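Local coordinates for nicotinate phosphoribosyltransferase (Vibrio cholerae, PDB 4HL7), which probably catalyses the ATP-assisted synthesis of nicotinate beta-D-ribonucleotide from nicotinate and 5-phospho-alpha-D-ribose 1-diphosphate, on the pathway to NAD(+), at residues G237-A240 with D246-Q249; V39-I44 with A231-M236. One frame throughout, in Å; residues are numbered along the deposited sequence.

In the fold
Both contacts use helix 232-241, each a different part of it, and their centres lie about 13 Å apart. Interaction 2 engages its first turn, where Glu233 meets strand 38-46 of the five-stranded antiparallel sheet. Interaction 1 takes the far end, which packs against the start of helix 247-258, the next helix. In chain order interaction 2 closes at 236, before interaction 1 opens at 237. In sequence, the closest ends are 187 positions apart in interaction 2 and six in interaction 1. They touch directly, since Phe235 packs against Ser247 and Gln248. One helix thus connects the N-terminal family region with the TIM-barrel-clan region; its first turn includes His232, predicted to be phosphorylated but unmodified here.

Interaction 1: residues G237-A240 with D246-Q249; sequences GHQA and DSQQ
Ser247 turns its OG between its own backbone N and carbonyl carbon (chi1 63°), while Gln239 sets CG beside its backbone N (chi1 -63°) and stretches beyond it, which brings the hydroxyl and the amide to one water. The water receives a hydrogen bond from Gln239 NE2 at 3.1 Å and gives one to Ser247 OG at 2.8 Å. Beneath this bridge the backbones come very close, with the CA atoms of His238 and Ser247 4.8 Å apart. The packing is reciprocal. His238 CB lies 3.3 Å from Ser247 O, and Ser247 CB lies 3.5 Å from His238 O. Serine suits such a place because its side chain is short enough to fit against the other backbone, yet still ends in a polar atom. Here the end of helix 232-241 meets the start of the next helix, 247-258, across the short connection between them, and Ser247 OG is also bonded to Glu244 O in that connection. The imidazole of His238 leads away from Ser247, bonding to Trp234 O through ND1 and to Tyr34 OH through NE2. Gln239 uses both ends of its amide, OE1 receiving Ala386 N. With these buried polar groups also bonded to partners outside the two segments, direct contact between the segments is left to van der Waals packing, and their polar link runs through one water.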
ATOM      1  N   GLY A 237      11.653   8.178  -3.824  1.00 15.45           N
ATOM      2  CA  GLY A 237      12.729   7.951  -4.826  1.00 13.83           C
ATOM      3  C   GLY A 237      13.209   9.271  -5.442  1.00 14.64           C
ATOM      4  O   GLY A 237      14.384   9.447  -5.738  1.00 14.80           O
ATOM      5  N   HIS A 238      12.286  10.202  -5.676  1.00 11.63           N
ATOM      6  CA  HIS A 238      12.690  11.522  -6.224  1.00 14.03           C
ATOM      7  C   HIS A 238      13.634  12.313  -5.378  1.00 13.37           C
ATOM      8  O   HIS A 238      14.302  13.222  -5.873  1.00 13.58           O
ATOM      9  CB  HIS A 238      11.465  12.347  -6.674  1.00 12.19           C
ATOM     10  CG  HIS A 238      10.919  11.880  -8.012  1.00 13.13           C
ATOM     11  ND1 HIS A 238      10.128  10.794  -8.121  1.00 14.96           N
ATOM     12  CD2 HIS A 238      11.215  12.278  -9.322  1.00 14.53           C
ATOM     13  CE1 HIS A 238       9.848  10.558  -9.436  1.00 13.05           C
ATOM     14  NE2 HIS A 238      10.512  11.470 -10.171  1.00 14.22           N
ATOM     15  N   GLN A 239      13.737  11.985  -4.092  1.00 12.58           N
ATOM     16  CA  GLN A 239      14.761  12.622  -3.206  1.00 13.54           C
ATOM     17  C   GLN A 239      16.189  12.308  -3.608  1.00 13.82           C
ATOM     18  O   GLN A 239      17.139  12.989  -3.203  1.00 15.15           O
ATOM     19  CB  GLN A 239      14.545  12.210  -1.717  1.00 13.72           C
ATOM     20  CG  GLN A 239      13.205  12.686  -1.178  1.00 14.03           C
ATOM     21  CD  GLN A 239      12.853  11.978   0.130  1.00 14.83           C
ATOM     22  OE1 GLN A 239      13.708  11.349   0.725  1.00 14.41           O
ATOM     23  NE2 GLN A 239      11.582  12.065   0.563  1.00 13.60           N
ATOM     24  N   ALA A 240      16.343  11.227  -4.331  1.00 13.01           N
ATOM     25  CA  ALA A 240      17.631  10.829  -4.879  1.00 13.46           C
ATOM     26  C   ALA A 240      17.831  11.319  -6.332  1.00 15.57           C
ATOM     27  O   ALA A 240      18.990  11.523  -6.767  1.00 18.45           O
ATOM     28  CB  ALA A 240      17.781   9.300  -4.836  1.00 14.23           C
ATOM     29  N   ASP A 246      12.921  19.810  -4.539  1.00 12.95           N
ATOM     30  CA  ASP A 246      12.053  19.683  -5.698  1.00 14.04           C
ATOM     31  C   ASP A 246      11.415  18.321  -5.799  1.00 15.15           C
ATOM     32  O   ASP A 246      10.589  18.083  -6.685  1.00 15.88           O
ATOM     33  CB  ASP A 246      12.894  19.912  -6.998  1.00 14.02           C
ATOM     34  CG  ASP A 246      13.455  21.291  -7.074  1.00 16.43           C
ATOM     35  OD1 ASP A 246      12.720  22.239  -6.693  1.00 17.44           O
ATOM     36  OD2 ASP A 246      14.634  21.420  -7.474  1.00 17.07           O
ATOM     37  N   SER A 247      11.811  17.396  -4.918  1.00 13.84           N
ATOM     38  CA  SER A 247      11.474  15.977  -5.070  1.00 13.76           C
ATOM     39  C   SER A 247       9.955  15.684  -5.163  1.00 13.91           C
ATOM     40  O   SER A 247       9.505  14.955  -6.050  1.00 13.41           O
ATOM     41  CB  SER A 247      12.094  15.184  -3.927  1.00 13.69           C
ATOM     42  OG  SER A 247      11.578  15.582  -2.668  1.00 14.82           O
ATOM     43  N   GLN A 248       9.166  16.285  -4.260  1.00 15.40           N
ATOM     44  CA  GLN A 248       7.791  15.984  -4.198  1.00 15.45           C
ATOM     45  C   GLN A 248       7.057  16.642  -5.403  1.00 16.41           C
ATOM     46  O   GLN A 248       6.208  16.033  -6.066  1.00 15.35           O
ATOM     47  CB  GLN A 248       7.226  16.474  -2.881  1.00 16.61           C
ATOM     48  CG  GLN A 248       5.724  16.271  -2.787  1.00 18.67           C
ATOM     49  CD  GLN A 248       5.229  16.523  -1.380  1.00 19.10           C
ATOM     50  OE1 GLN A 248       4.695  15.616  -0.733  1.00 20.51           O
ATOM     51  NE2 GLN A 248       5.435  17.724  -0.893  1.00 18.05           N
ATOM     52  N   GLN A 249       7.432  17.871  -5.718  1.00 13.65           N
ATOM     53  CA  GLN A 249       6.837  18.527  -6.856  1.00 15.32           C
ATOM     54  C   GLN A 249       7.121  17.851  -8.176  1.00 15.31           C
ATOM     55  O   GLN A 249       6.187  17.665  -8.984  1.00 14.31           O
ATOM     56  CB  GLN A 249       7.240  20.010  -6.928  1.00 16.76           C
ATOM     57  CG  GLN A 249       6.161  20.704  -7.757  1.00 23.20           C
ATOM     58  CD  GLN A 249       6.214  22.176  -7.630  1.00 29.83           C
ATOM     59  OE1 GLN A 249       5.360  22.796  -7.015  1.00 28.61           O
ATOM     60  NE2 GLN A 249       7.229  22.747  -8.204  1.00 27.18           N
TER
HETATM   61  O   HOH W   1       9.891  13.635  -1.516  1.00 14.06           O

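Interaction 2: residues V39-I44 with A231-M236; sequences VRYELI and AHEWFM
Tyr41 OH donates to Glu233 OE1 over 2.5 Å, a short hydrogen bond that reaches the carboxylate on its syn side, 18° out of its plane. The acid comes to the edge of the phenol, near the ring plane, with OE1 3.4 Å from Tyr41 CZ and 3.5 Å from Tyr41 CE1; ring and carboxylate planes stand 82° apart. Glu233 reaches this edge with CG between its backbone N and carbonyl carbon (chi1 72°) and an extended chain beyond. Glutamate suits its end by offering two acceptor oxygens: OE1 also takes a bond from Trp125 NE1, and OE2 forms a salt bridge with Lys23. Tyrosine suits the strand side because its long, rigid ring carries a donor across the gap between backbones whose nearest CA atoms, those of Tyr41 and Glu233, are 9.9 Å apart. The bond joins strand 38-46, which the N-terminal region contributes to a five-stranded antiparallel sheet, to helix 232-241 of the TIM-barrel-clan region. This inner strand pairs with 116-122 on one flank and, on the other, with 372-380 from late in the chain; Tyr41 is backbone-bonded to Ile121. Thr128 and Ile375 pack beside the phenol, and Met26 and Ile129 beside Glu233. On the strand's other face, Arg40 NH1 forms a salt bridge with Glu42 OE1 at 2.7 Å, while Arg40 NH2 turns to Glu379 and Glu398.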
ATOM      1  N   VAL A  39      17.495   0.498  -6.674  1.00 15.92           N
ATOM      2  CA  VAL A  39      16.891   0.768  -5.354  1.00 15.72           C
ATOM      3  C   VAL A  39      17.228  -0.351  -4.392  1.00 16.17           C
ATOM      4  O   VAL A  39      17.668  -1.447  -4.814  1.00 16.14           O
ATOM      5  CB  VAL A  39      15.319   0.928  -5.406  1.00 15.21           C
ATOM      6  CG1 VAL A  39      14.863   2.232  -6.081  1.00 17.09           C
ATOM      7  CG2 VAL A  39      14.649  -0.263  -6.086  1.00 15.40           C
ATOM      8  N   ARG A  40      16.973  -0.102  -3.104  1.00 15.97           N
ATOM      9  CA  ARG A  40      17.033  -1.149  -2.083  1.00 16.11           C
ATOM     10  C   ARG A  40      15.819  -0.975  -1.195  1.00 15.88           C
ATOM     11  O   ARG A  40      15.560   0.147  -0.726  1.00 15.43           O
ATOM     12  CB  ARG A  40      18.289  -1.073  -1.235  1.00 16.75           C
ATOM     13  CG  ARG A  40      18.295  -2.190  -0.145  1.00 16.27           C
ATOM     14  CD  ARG A  40      19.664  -2.353   0.510  1.00 18.24           C
ATOM     15  NE  ARG A  40      20.243  -1.041   0.839  1.00 18.88           N
ATOM     16  CZ  ARG A  40      19.971  -0.412   1.971  1.00 20.79           C
ATOM     17  NH1 ARG A  40      19.109  -0.938   2.861  1.00 18.31           N
ATOM     18  NH2 ARG A  40      20.512   0.739   2.202  1.00 20.30           N
ATOM     19  N   TYR A  41      15.066  -2.064  -0.992  1.00 17.32           N
ATOM     20  CA  TYR A  41      13.945  -2.065  -0.018  1.00 16.04           C
ATOM     21  C   TYR A  41      14.330  -2.892   1.162  1.00 17.66           C
ATOM     22  O   TYR A  41      15.074  -3.905   1.013  1.00 16.43           O
ATOM     23  CB  TYR A  41      12.718  -2.761  -0.576  1.00 16.64           C
ATOM     24  CG  TYR A  41      12.078  -2.143  -1.829  1.00 17.34           C
ATOM     25  CD1 TYR A  41      11.094  -1.150  -1.721  1.00 17.27           C
ATOM     26  CD2 TYR A  41      12.542  -2.489  -3.129  1.00 18.80           C
ATOM     27  CE1 TYR A  41      10.460  -0.629  -2.874  1.00 17.29           C
ATOM     28  CE2 TYR A  41      11.942  -1.954  -4.281  1.00 16.87           C
ATOM     29  CZ  TYR A  41      10.928  -1.007  -4.155  1.00 17.32           C
ATOM     30  OH  TYR A  41      10.337  -0.493  -5.328  1.00 17.59           O
ATOM     31  N   GLU A  42      13.731  -2.569   2.327  1.00 15.89           N
ATOM     32  CA  GLU A  42      13.988  -3.352   3.529  1.00 18.34           C
ATOM     33  C   GLU A  42      12.693  -3.727   4.195  1.00 18.82           C
ATOM     34  O   GLU A  42      11.840  -2.860   4.418  1.00 18.60           O
ATOM     35  CB  GLU A  42      14.855  -2.574   4.545  1.00 18.83           C
ATOM     36  CG  GLU A  42      16.260  -2.281   4.037  1.00 18.94           C
ATOM     37  CD  GLU A  42      17.109  -3.563   3.860  1.00 21.72           C
ATOM     38  OE1 GLU A  42      18.153  -3.449   3.153  1.00 20.86           O
ATOM     39  OE2 GLU A  42      16.785  -4.631   4.476  1.00 22.92           O
ATOM     40  N   LEU A  43      12.552  -5.001   4.531  1.00 19.81           N
ATOM     41  CA  LEU A  43      11.345  -5.406   5.216  1.00 23.47           C
ATOM     42  C   LEU A  43      11.733  -5.952   6.545  1.00 26.55           C
ATOM     43  O   LEU A  43      12.751  -6.626   6.687  1.00 29.52           O
ATOM     44  CB  LEU A  43      10.564  -6.480   4.454  1.00 26.65           C
ATOM     45  CG  LEU A  43       9.972  -6.097   3.093  1.00 29.08           C
ATOM     46  CD1 LEU A  43      11.047  -6.286   2.029  1.00 31.89           C
ATOM     47  CD2 LEU A  43       8.726  -6.911   2.746  1.00 29.86           C
ATOM     48  N   ILE A  44      10.907  -5.683   7.536  1.00 25.88           N
ATOM     49  CA  ILE A  44      11.182  -6.251   8.848  1.00 27.74           C
ATOM     50  C   ILE A  44       9.906  -6.882   9.381  1.00 29.59           C
ATOM     51  O   ILE A  44       8.834  -6.307   9.264  1.00 25.73           O
ATOM     52  CB  ILE A  44      11.800  -5.210   9.822  1.00 30.15           C
ATOM     53  CG1 ILE A  44      11.760  -5.765  11.261  1.00 32.22           C
ATOM     54  CG2 ILE A  44      11.167  -3.838   9.611  1.00 35.19           C
ATOM     55  CD1 ILE A  44      12.692  -5.052  12.187  1.00 35.46           C
ATOM     56  N   ALA A 231       2.065   5.333  -4.482  1.00 18.88           N
ATOM     57  CA  ALA A 231       2.646   5.019  -3.161  1.00 16.77           C
ATOM     58  C   ALA A 231       3.728   6.031  -2.827  1.00 16.01           C
ATOM     59  O   ALA A 231       4.212   6.773  -3.716  1.00 15.86           O
ATOM     60  CB  ALA A 231       3.235   3.617  -3.160  1.00 20.14           C
ATOM     61  N   HIS A 232       4.045   6.134  -1.532  1.00 15.14           N
ATOM     62  CA  HIS A 232       5.103   7.068  -1.044  1.00 15.93           C
ATOM     63  C   HIS A 232       6.442   6.873  -1.759  1.00 15.76           C
ATOM     64  O   HIS A 232       7.161   7.818  -1.999  1.00 15.42           O
ATOM     65  CB  HIS A 232       5.377   6.851   0.443  1.00 16.61           C
ATOM     66  CG  HIS A 232       4.199   7.189   1.294  1.00 19.84           C
ATOM     67  ND1 HIS A 232       3.427   6.243   1.834  1.00 19.84           N
ATOM     68  CD2 HIS A 232       3.629   8.429   1.631  1.00 20.19           C
ATOM     69  CE1 HIS A 232       2.377   6.848   2.490  1.00 24.36           C
ATOM     70  NE2 HIS A 232       2.522   8.181   2.365  1.00 20.83           N
ATOM     71  N   GLU A 233       6.753   5.635  -2.138  1.00 16.46           N
ATOM     72  CA  GLU A 233       8.080   5.375  -2.770  1.00 15.60           C
ATOM     73  C   GLU A 233       8.332   6.139  -4.005  1.00 14.53           C
ATOM     74  O   GLU A 233       9.461   6.461  -4.268  1.00 14.79           O
ATOM     75  CB  GLU A 233       8.300   3.846  -3.063  1.00 16.70           C
ATOM     76  CG  GLU A 233       7.490   3.334  -4.176  1.00 17.89           C
ATOM     77  CD  GLU A 233       7.852   1.878  -4.549  1.00 18.76           C
ATOM     78  OE1 GLU A 233       8.979   1.625  -5.104  1.00 17.36           O
ATOM     79  OE2 GLU A 233       6.951   1.033  -4.362  1.00 18.77           O
ATOM     80  N   TRP A 234       7.280   6.519  -4.752  1.00 13.07           N
ATOM     81  CA  TRP A 234       7.497   7.341  -5.937  1.00 14.99           C
ATOM     82  C   TRP A 234       8.046   8.719  -5.511  1.00 14.49           C
ATOM     83  O   TRP A 234       9.045   9.251  -6.035  1.00 14.17           O
ATOM     84  CB  TRP A 234       6.150   7.473  -6.653  1.00 14.15           C
ATOM     85  CG  TRP A 234       6.152   8.385  -7.847  1.00 14.79           C
ATOM     86  CD1 TRP A 234       5.494   9.603  -7.986  1.00 14.78           C
ATOM     87  CD2 TRP A 234       6.821   8.153  -9.119  1.00 16.54           C
ATOM     88  NE1 TRP A 234       5.669  10.114  -9.269  1.00 13.34           N
ATOM     89  CE2 TRP A 234       6.485   9.287  -9.984  1.00 13.99           C
ATOM     90  CE3 TRP A 234       7.629   7.130  -9.625  1.00 17.48           C
ATOM     91  CZ2 TRP A 234       6.936   9.375 -11.289  1.00 14.19           C
ATOM     92  CZ3 TRP A 234       8.114   7.237 -10.957  1.00 15.94           C
ATOM     93  CH2 TRP A 234       7.744   8.314 -11.777  1.00 14.66           C
ATOM     94  N   PHE A 235       7.452   9.268  -4.455  1.00 14.60           N
ATOM     95  CA  PHE A 235       7.928  10.609  -3.966  1.00 14.75           C
ATOM     96  C   PHE A 235       9.294  10.509  -3.273  1.00 14.05           C
ATOM     97  O   PHE A 235      10.175  11.407  -3.398  1.00 14.24           O
ATOM     98  CB  PHE A 235       6.871  11.132  -3.000  1.00 14.79           C
ATOM     99  CG  PHE A 235       5.539  11.323  -3.680  1.00 17.78           C
ATOM    100  CD1 PHE A 235       4.610  10.303  -3.720  1.00 18.19           C
ATOM    101  CD2 PHE A 235       5.278  12.473  -4.387  1.00 17.01           C
ATOM    102  CE1 PHE A 235       3.419  10.463  -4.435  1.00 19.23           C
ATOM    103  CE2 PHE A 235       4.086  12.617  -5.122  1.00 19.13           C
ATOM    104  CZ  PHE A 235       3.160  11.611  -5.120  1.00 20.87           C
HETATM  105  N   MSE A 236       9.483   9.409  -2.533  1.00 14.36           N
HETATM  106  CA  MSE A 236      10.749   9.225  -1.789  1.00 14.31           C
HETATM  107  C   MSE A 236      11.875   9.017  -2.788  1.00 14.34           C
HETATM  108  O   MSE A 236      12.929   9.602  -2.642  1.00 13.37           O
HETATM  109  CB  MSE A 236      10.596   7.936  -0.920  1.00 13.86           C
HETATM  110  CG  MSE A 236       9.684   8.247   0.274  1.00 13.72           C
HETATM  111 SE   MSE A 236       9.129   6.505   1.061  1.00 21.10          SE
HETATM  112  CE  MSE A 236      10.798   6.214   2.049  1.00 18.63           C
TER